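Local coordinates for glycerol dehydratase (Clostridium butyricum, PDB 1R9D), which dehydrates glycerol without vitamin B12, probably by a glycyl-radical mechanism, at residues A514-N528 / G533-F545. Sequence-based numbering, arbitrary orientation.
Sequences AERAPLPFLSSMVDN and GKSLQDGGAEYNF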
loop_
_atom_site.group_PDB
_atom_site.type_symbol
_atom_site.label_atom_id
_atom_site.label_comp_id
_atom_site.label_asym_id
_atom_site.label_seq_id
_atom_site.Cartn_x
_atom_site.Cartn_y
_atom_site.Cartn_z
ATOM N N ALA A 514 3.483 -7.192 -4.376
ATOM C CA ALA A 514 2.103 -6.803 -4.119
ATOM C C ALA A 514 1.952 -5.285 -4.101
ATOM O O ALA A 514 0.961 -4.741 -4.596
ATOM C CB ALA A 514 1.634 -7.382 -2.787
ATOM N N GLU A 515 2.948 -4.607 -3.544
ATOM C CA GLU A 515 2.915 -3.153 -3.427
ATOM C C GLU A 515 3.194 -2.419 -4.731
ATOM O O GLU A 515 2.574 -1.391 -5.009
ATOM C CB GLU A 515 3.918 -2.698 -2.360
ATOM C CG GLU A 515 3.801 -1.237 -1.951
ATOM C CD GLU A 515 4.622 -0.912 -0.707
ATOM O OE1 GLU A 515 4.709 -1.785 0.191
ATOM O OE2 GLU A 515 5.165 0.216 -0.618
ATOM N N ARG A 516 4.110 -2.945 -5.538
ATOM C CA ARG A 516 4.467 -2.274 -6.784
ATOM C C ARG A 516 4.127 -2.960 -8.099
ATOM O O ARG A 516 4.076 -2.296 -9.139
ATOM C CB ARG A 516 5.955 -1.920 -6.758
ATOM C CG ARG A 516 6.282 -0.853 -5.727
ATOM C CD ARG A 516 7.740 -0.419 -5.760
ATOM N NE ARG A 516 7.962 0.694 -4.839
ATOM C CZ ARG A 516 9.117 1.332 -4.685
ATOM N NH1 ARG A 516 10.181 0.972 -5.393
ATOM N NH2 ARG A 516 9.203 2.342 -3.828
ATOM N N ALA A 517 3.891 -4.269 -8.077
ATOM C CA ALA A 517 3.567 -4.966 -9.315
ATOM C C ALA A 517 2.415 -5.974 -9.262
ATOM O O ALA A 517 2.573 -7.131 -9.653
ATOM C CB ALA A 517 4.833 -5.645 -9.881
ATOM N N PRO A 518 1.244 -5.557 -8.755
ATOM C CA PRO A 518 0.135 -6.514 -8.725
ATOM C C PRO A 518 -0.265 -6.675 -10.196
ATOM O O PRO A 518 -0.241 -5.697 -10.947
ATOM C CB PRO A 518 -0.913 -5.797 -7.875
ATOM C CG PRO A 518 -0.653 -4.348 -8.180
ATOM C CD PRO A 518 0.857 -4.273 -8.146
ATOM N N LEU A 519 -0.612 -7.889 -10.616
ATOM C CA LEU A 519 -0.938 -8.138 -12.023
ATOM C C LEU A 519 -2.413 -8.366 -12.356
ATOM O O LEU A 519 -2.968 -9.425 -12.070
ATOM C CB LEU A 519 -0.115 -9.329 -12.526
ATOM C CG LEU A 519 1.399 -9.228 -12.307
ATOM C CD1 LEU A 519 2.079 -10.396 -13.004
ATOM C CD2 LEU A 519 1.935 -7.910 -12.856
ATOM N N PRO A 520 -3.052 -7.379 -13.009
ATOM C CA PRO A 520 -4.467 -7.432 -13.401
ATOM C C PRO A 520 -4.822 -8.541 -14.392
ATOM O O PRO A 520 -5.768 -9.297 -14.174
ATOM C CB PRO A 520 -4.719 -6.046 -14.012
ATOM C CG PRO A 520 -3.631 -5.193 -13.459
ATOM C CD PRO A 520 -2.446 -6.108 -13.437
ATOM N N PHE A 521 -4.068 -8.637 -15.484
ATOM C CA PHE A 521 -4.363 -9.641 -16.502
ATOM C C PHE A 521 -4.217 -11.081 -16.003
ATOM O O PHE A 521 -5.149 -11.882 -16.102
ATOM C CB PHE A 521 -3.481 -9.421 -17.739
ATOM C CG PHE A 521 -3.809 -10.337 -18.887
ATOM C CD1 PHE A 521 -2.960 -11.387 -19.224
ATOM C CD2 PHE A 521 -4.983 -10.166 -19.614
ATOM C CE1 PHE A 521 -3.273 -12.259 -20.270
ATOM C CE2 PHE A 521 -5.310 -11.029 -20.662
ATOM C CZ PHE A 521 -4.453 -12.079 -20.992
ATOM N N LEU A 522 -3.049 -11.406 -15.465
ATOM C CA LEU A 522 -2.805 -12.753 -14.961
ATOM C C LEU A 522 -3.828 -13.146 -13.888
ATOM O O LEU A 522 -4.376 -14.249 -13.910
ATOM C CB LEU A 522 -1.395 -12.839 -14.372
ATOM C CG LEU A 522 -0.966 -14.235 -13.912
ATOM C CD1 LEU A 522 -0.752 -15.119 -15.131
ATOM C CD2 LEU A 522 0.313 -14.146 -13.086
ATOM N N SER A 523 -4.088 -12.232 -12.959
ATOM C CA SER A 523 -5.021 -12.500 -11.867
ATOM C C SER A 523 -6.441 -12.825 -12.310
ATOM O O SER A 523 -7.134 -13.614 -11.663
ATOM C CB SER A 523 -5.053 -11.310 -10.903
ATOM O OG SER A 523 -3.784 -11.099 -10.305
ATOM N N SER A 524 -6.874 -12.227 -13.413
ATOM C CA SER A 524 -8.227 -12.447 -13.907
ATOM C C SER A 524 -8.478 -13.889 -14.328
ATOM O O SER A 524 -9.627 -14.317 -14.423
ATOM C CB SER A 524 -8.518 -11.507 -15.084
ATOM O OG SER A 524 -7.746 -11.850 -16.225
ATOM N N MET A 525 -7.406 -14.637 -14.570
ATOM C CA MET A 525 -7.533 -16.020 -15.008
ATOM C C MET A 525 -7.235 -17.072 -13.938
ATOM O O MET A 525 -7.006 -18.237 -14.261
ATOM C CB MET A 525 -6.639 -16.250 -16.231
ATOM C CG MET A 525 -7.011 -15.357 -17.407
ATOM S SD MET A 525 -5.929 -15.577 -18.827
ATOM C CE MET A 525 -4.498 -14.711 -18.278
ATOM N N VAL A 526 -7.242 -16.665 -12.672
ATOM C CA VAL A 526 -6.996 -17.591 -11.563
ATOM C C VAL A 526 -8.093 -17.379 -10.518
ATOM O O VAL A 526 -8.340 -16.258 -10.078
ATOM C CB VAL A 526 -5.612 -17.361 -10.927
ATOM C CG1 VAL A 526 -5.392 -18.360 -9.783
ATOM C CG2 VAL A 526 -4.530 -17.532 -11.985
ATOM N N ASP A 527 -8.737 -18.471 -10.124
ATOM C CA ASP A 527 -9.861 -18.426 -9.194
ATOM C C ASP A 527 -9.856 -17.648 -7.900
ATOM O O ASP A 527 -8.884 -17.609 -7.149
ATOM C CB ASP A 527 -10.349 -19.839 -8.912
ATOM C CG ASP A 527 -11.366 -20.298 -9.926
ATOM O OD1 ASP A 527 -11.827 -21.458 -9.836
ATOM O OD2 ASP A 527 -11.708 -19.483 -10.817
ATOM N N ASN A 528 -11.017 -17.041 -7.667
ATOM C CA ASN A 528 -11.311 -16.221 -6.515
ATOM C C ASN A 528 -10.778 -14.801 -6.668
ATOM O O ASN A 528 -11.273 -13.902 -6.007
ATOM C CB ASN A 528 -10.791 -16.881 -5.238
ATOM C CG ASN A 528 -11.390 -18.263 -5.008
ATOM O OD1 ASN A 528 -12.090 -18.804 -5.867
ATOM N ND2 ASN A 528 -11.105 -18.845 -3.848
ATOM N N GLY A 533 -12.058 -9.829 -5.527
ATOM C CA GLY A 533 -11.700 -8.466 -5.878
ATOM C C GLY A 533 -10.272 -8.116 -5.493
ATOM O O GLY A 533 -9.985 -6.978 -5.133
ATOM N N LYS A 534 -9.369 -9.089 -5.573
ATOM C CA LYS A 534 -7.970 -8.858 -5.219
ATOM C C LYS A 534 -7.009 -9.661 -6.096
ATOM O O LYS A 534 -7.325 -10.762 -6.538
ATOM C CB LYS A 534 -7.745 -9.205 -3.742
ATOM C CG LYS A 534 -8.246 -10.587 -3.368
ATOM C CD LYS A 534 -8.340 -10.786 -1.851
ATOM C CE LYS A 534 -6.982 -10.706 -1.183
ATOM N NZ LYS A 534 -6.997 -11.230 0.217
ATOM N N SER A 535 -5.832 -9.098 -6.342
ATOM C CA SER A 535 -4.831 -9.751 -7.181
ATOM C C SER A 535 -4.187 -10.987 -6.557
ATOM O O SER A 535 -4.328 -11.257 -5.361
ATOM C CB SER A 535 -3.719 -8.764 -7.523
ATOM O OG SER A 535 -2.987 -8.435 -6.355
ATOM N N LEU A 536 -3.458 -11.715 -7.394
ATOM C CA LEU A 536 -2.733 -12.910 -6.986
ATOM C C LEU A 536 -1.709 -12.480 -5.934
ATOM O O LEU A 536 -1.528 -13.147 -4.918
ATOM C CB LEU A 536 -2.015 -13.501 -8.203
ATOM C CG LEU A 536 -2.344 -14.873 -8.797
ATOM C CD1 LEU A 536 -3.685 -15.408 -8.326
ATOM C CD2 LEU A 536 -2.290 -14.742 -10.313
ATOM N N GLN A 537 -1.051 -11.349 -6.182
ATOM C CA GLN A 537 -0.048 -10.831 -5.261
ATOM C C GLN A 537 -0.651 -10.497 -3.895
ATOM O O GLN A 537 0.044 -10.526 -2.880
ATOM C CB GLN A 537 0.620 -9.578 -5.843
ATOM C CG GLN A 537 1.433 -9.813 -7.117
ATOM C CD GLN A 537 0.582 -10.271 -8.283
ATOM O OE1 GLN A 537 -0.518 -9.766 -8.495
ATOM N NE2 GLN A 537 1.092 -11.221 -9.054
ATOM N N ASP A 538 -1.944 -10.184 -3.872
ATOM C CA ASP A 538 -2.623 -9.842 -2.623
ATOM C C ASP A 538 -3.389 -10.998 -1.981
ATOM O O ASP A 538 -4.221 -10.777 -1.097
ATOM C CB ASP A 538 -3.564 -8.656 -2.846
ATOM C CG ASP A 538 -2.811 -7.365 -3.118
ATOM O OD1 ASP A 538 -2.070 -6.912 -2.215
ATOM O OD2 ASP A 538 -2.952 -6.806 -4.230
ATOM N N GLY A 539 -3.119 -12.220 -2.432
ATOM C CA GLY A 539 -3.768 -13.392 -1.859
ATOM C C GLY A 539 -5.091 -13.849 -2.454
ATOM O O GLY A 539 -5.806 -14.643 -1.837
ATOM N N GLY A 540 -5.429 -13.364 -3.647
ATOM C CA GLY A 540 -6.683 -13.762 -4.268
ATOM C C GLY A 540 -6.860 -15.236 -4.613
ATOM O O GLY A 540 -7.986 -15.732 -4.649
ATOM N N ALA A 541 -5.763 -15.948 -4.861
ATOM C CA ALA A 541 -5.850 -17.359 -5.223
ATOM C C ALA A 541 -6.482 -18.221 -4.132
ATOM O O ALA A 541 -6.395 -17.907 -2.947
ATOM C CB ALA A 541 -4.457 -17.901 -5.564
ATOM N N GLU A 542 -7.129 -19.304 -4.550
ATOM C CA GLU A 542 -7.750 -20.249 -3.620
ATOM C C GLU A 542 -6.653 -20.921 -2.793
ATOM O O GLU A 542 -6.799 -21.118 -1.583
ATOM C CB GLU A 542 -8.525 -21.316 -4.407
ATOM C CG GLU A 542 -8.988 -22.539 -3.596
ATOM C CD GLU A 542 -9.976 -22.198 -2.489
ATOM O OE1 GLU A 542 -10.690 -21.178 -2.618
ATOM O OE2 GLU A 542 -10.052 -22.966 -1.497
ATOM N N TYR A 543 -5.553 -21.266 -3.458
ATOM C CA TYR A 543 -4.417 -21.923 -2.813
ATOM C C TYR A 543 -3.176 -21.031 -2.883
ATOM O O TYR A 543 -2.862 -20.486 -3.937
ATOM C CB TYR A 543 -4.121 -23.260 -3.510
ATOM C CG TYR A 543 -5.271 -24.246 -3.479
ATOM C CD1 TYR A 543 -5.893 -24.669 -4.656
ATOM C CD2 TYR A 543 -5.736 -24.755 -2.271
ATOM C CE1 TYR A 543 -6.958 -25.585 -4.627
ATOM C CE2 TYR A 543 -6.796 -25.663 -2.228
ATOM C CZ TYR A 543 -7.402 -26.074 -3.403
ATOM O OH TYR A 543 -8.447 -26.977 -3.344
ATOM N N ASN A 544 -2.479 -20.882 -1.758
ATOM C CA ASN A 544 -1.269 -20.055 -1.704
ATOM C C ASN A 544 -0.101 -20.784 -1.050
ATOM O O ASN A 544 -0.252 -21.393 0.013
ATOM C CB ASN A 544 -1.537 -18.766 -0.932
ATOM C CG ASN A 544 -2.348 -17.770 -1.728
ATOM O OD1 ASN A 544 -1.810 -17.043 -2.561
ATOM N ND2 ASN A 544 -3.651 -17.740 -1.483
ATOM N N PHE A 545 1.067 -20.704 -1.679
ATOM C CA PHE A 545 2.270 -21.348 -1.156
ATOM C C PHE A 545 3.495 -20.524 -1.516
ATOM O O PHE A 545 3.396 -19.514 -2.211
ATOM C CB PHE A 545 2.471 -22.746 -1.764
ATOM C CG PHE A 545 1.315 -23.683 -1.565
ATOM C CD1 PHE A 545 0.450 -23.969 -2.613
ATOM C CD2 PHE A 545 1.082 -24.273 -0.323
ATOM C CE1 PHE A 545 -0.634 -24.828 -2.436
ATOM C CE2 PHE A 545 -0.001 -25.132 -0.135
ATOM C CZ PHE A 545 -0.859 -25.410 -1.190
HETATM O O HOH W 1 -1.606 -4.403 -4.196
HETATM O O HOH W 2 -9.346 -16.858 -2.233
#
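Ser523, Leu536 and Gln537 join a buried loop-to-helix contact in the pyruvate formate-lyase-like fold, where a type I beta turn from Leu536 to Gly539 docks against short helix 520-524 and the end of long helix 484-516. It illustrates how side-chain-to-backbone bonds can fix a turn against a helix start. Gln537 carries one half: its chain, bent at chi2 (64°), runs past Ala514 and Pro518 until OE1 accepts from Leu519 N at 2.8 Å. The bond is nearly straight at hydrogen (167°), yet the N-H arrives from above the amide carbonyl plane, while NE2 rests near CG of Leu519. In the other half, Ser523 OG takes the N-H of Leu536 at 3.0 Å and donates to Leu519 O at 2.6 Å, so one hydroxyl links the turn to the helix's N-cap residue. Ser523 N reaches that same oxygen from the opposite face. Leu536 then splays its methyls, CD2 against CD2 of Leu522 and CD1 at 3.7 Å from CG1 of Val526, its side chain crossing both at about a right angle. Phe204 of helix 197-230 packs on both Ser523 and Ser535. Toward strand 543-551, Asn528 ND2 makes a weak bond to Glu542 OE1. At the other end, a water donates to both Ala514 O (2.6 Å) and Asp538 OD2 (2.8 Å), the latter also accepting from Ser535 OG, above the carboxylate plane.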